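Local coordinates for protein chitinase A (Cycas revoluta, PDB 4MNK) that probably hydrolyses chitin as a class V chitinase of glycosyl hydrolase family 18, here caught with bound N-acetylglucosamine oligomers, at residues S68-I73 / G111-D116. Sequence-based numbering, arbitrary orientation.
Sequences SVKTLI and GFHGLD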
# COMPACT_ATOMS: atom_id res chain seq x y z
N SER A 68 -21.18 3.27 -5.92
CA SER A 68 -20.23 4.23 -6.51
C SER A 68 -18.76 3.79 -6.42
O SER A 68 -17.92 4.31 -7.15
CB SER A 68 -20.40 5.62 -5.89
OG SER A 68 -19.88 5.67 -4.58
N VAL A 69 -18.46 2.85 -5.53
CA VAL A 69 -17.07 2.40 -5.33
C VAL A 69 -16.53 1.72 -6.60
O VAL A 69 -17.27 1.03 -7.31
CB VAL A 69 -16.91 1.50 -4.06
CG1 VAL A 69 -17.32 0.04 -4.33
CG2 VAL A 69 -15.48 1.56 -3.53
N LYS A 70 -15.26 1.97 -6.89
CA LYS A 70 -14.59 1.34 -8.03
C LYS A 70 -13.50 0.41 -7.51
O LYS A 70 -13.10 0.49 -6.35
CB LYS A 70 -13.99 2.39 -8.96
CG LYS A 70 -15.03 3.26 -9.65
CD LYS A 70 -14.38 4.19 -10.67
CE LYS A 70 -15.38 5.18 -11.24
NZ LYS A 70 -16.47 4.51 -12.01
N THR A 71 -13.05 -0.50 -8.37
CA THR A 71 -12.05 -1.49 -7.96
C THR A 71 -10.87 -1.55 -8.92
O THR A 71 -10.99 -1.22 -10.11
CB THR A 71 -12.66 -2.89 -7.84
OG1 THR A 71 -13.16 -3.30 -9.11
CG2 THR A 71 -13.77 -2.92 -6.79
N LEU A 72 -9.73 -1.96 -8.39
CA LEU A 72 -8.54 -2.22 -9.18
C LEU A 72 -7.96 -3.55 -8.74
O LEU A 72 -8.15 -3.97 -7.60
CB LEU A 72 -7.50 -1.11 -9.01
CG LEU A 72 -7.82 0.29 -9.56
CD1 LEU A 72 -8.65 1.13 -8.59
CD2 LEU A 72 -6.54 1.03 -9.93
N ILE A 73 -7.26 -4.21 -9.65
CA ILE A 73 -6.54 -5.43 -9.29
C ILE A 73 -5.04 -5.14 -9.32
O ILE A 73 -4.52 -4.61 -10.30
CB ILE A 73 -6.97 -6.65 -10.16
CG1 ILE A 73 -6.25 -7.92 -9.70
CG2 ILE A 73 -6.79 -6.37 -11.65
CD1 ILE A 73 -6.93 -9.20 -10.13
N GLY A 111 -14.06 -7.75 -14.13
CA GLY A 111 -14.88 -6.56 -13.90
C GLY A 111 -14.23 -5.49 -13.04
O GLY A 111 -14.93 -4.71 -12.39
N PHE A 112 -12.90 -5.45 -13.05
CA PHE A 112 -12.15 -4.38 -12.39
C PHE A 112 -12.09 -3.13 -13.25
O PHE A 112 -12.14 -3.20 -14.48
CB PHE A 112 -10.73 -4.86 -12.05
CG PHE A 112 -10.68 -5.86 -10.94
CD1 PHE A 112 -10.70 -5.44 -9.62
CD2 PHE A 112 -10.64 -7.23 -11.21
CE1 PHE A 112 -10.66 -6.37 -8.58
CE2 PHE A 112 -10.60 -8.16 -10.17
CZ PHE A 112 -10.61 -7.72 -8.86
N HIS A 113 -11.97 -1.98 -12.59
CA HIS A 113 -11.91 -0.69 -13.29
C HIS A 113 -10.49 -0.22 -13.54
O HIS A 113 -10.27 0.82 -14.15
CB HIS A 113 -12.67 0.38 -12.51
CG HIS A 113 -14.07 -0.01 -12.15
ND1 HIS A 113 -15.15 0.25 -12.97
CD2 HIS A 113 -14.56 -0.63 -11.06
CE1 HIS A 113 -16.25 -0.21 -12.39
NE2 HIS A 113 -15.92 -0.75 -11.23
N GLY A 114 -9.51 -0.97 -13.05
CA GLY A 114 -8.13 -0.57 -13.21
C GLY A 114 -7.12 -1.62 -12.81
O GLY A 114 -7.48 -2.68 -12.28
N LEU A 115 -5.86 -1.28 -13.06
CA LEU A 115 -4.71 -2.12 -12.78
C LEU A 115 -3.74 -1.37 -11.89
O LEU A 115 -3.59 -0.15 -12.00
CB LEU A 115 -3.97 -2.46 -14.08
CG LEU A 115 -4.67 -3.42 -15.05
CD1 LEU A 115 -3.97 -3.41 -16.41
CD2 LEU A 115 -4.72 -4.83 -14.48
N ASP A 116 -3.08 -2.12 -11.02
CA ASP A 116 -2.03 -1.58 -10.17
C ASP A 116 -0.81 -2.48 -10.27
O ASP A 116 -0.94 -3.70 -10.37
CB ASP A 116 -2.51 -1.50 -8.72
CG ASP A 116 -1.44 -1.00 -7.77
OD1 ASP A 116 -1.16 0.22 -7.76
OD2 ASP A 116 -0.89 -1.83 -7.01
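Thr71 O takes a hydrogen bond from His113 N at 2.8 Å, which joins strand 70-77 to the loop just before strand 114-119. Two more make the parallel bridge of Ile73 with Leu115, Ile73 N to Gly114 O at 3.1 Å and Asp116 N to Ile73 O, so Ile73 uses both its N-H and its carbonyl on the neighbouring strand. Phe112, in that loop, turns its ring across the side chain of Ile73. Ile73 CB sits over the centre of one ring face, 3.7 Å from the centroid, a CH-pi contact, and CD1 reaches the CE2 corner; CG1 anti to the backbone N (chi1 -177°) leads that methyl along the ring. Thr71 OG1 meets the same ring obliquely at CD1, 3.3 Å away, while its hydroxyl is hydrogen-bonded to Thr59 of helix 52-63. With an alanine in place of Phe112, the flank of Ile73 would probably lose its aromatic cover and a gap open beside Thr71. His113 stands against the start of strand 70-77: Lys70 CG lies over one face of its imidazole, 4.2 Å from the centroid, and the CD2 corner points at Thr71 N. Beyond Phe112, Ile73 CG2 and Leu115 CD2 touch at 3.8 Å, their side chains running side by side toward helix 93-110. Leu72 packs on the backbone of Gly114, CG 3.8 Å from its CA. At the far end the Asp116 carboxylate is hydrogen-bonded to Ser74 and Thr157, and the side chain lies about 6 Å from a bound N-acetylglucosamine. The two strands are neighbouring staves of the TIM barrel, and strand 114-119 carries Asp116 and Asp118 of the DXDXE motif of family 18, which ends at Glu120; Asp118 and Glu120 line the sugar pocket.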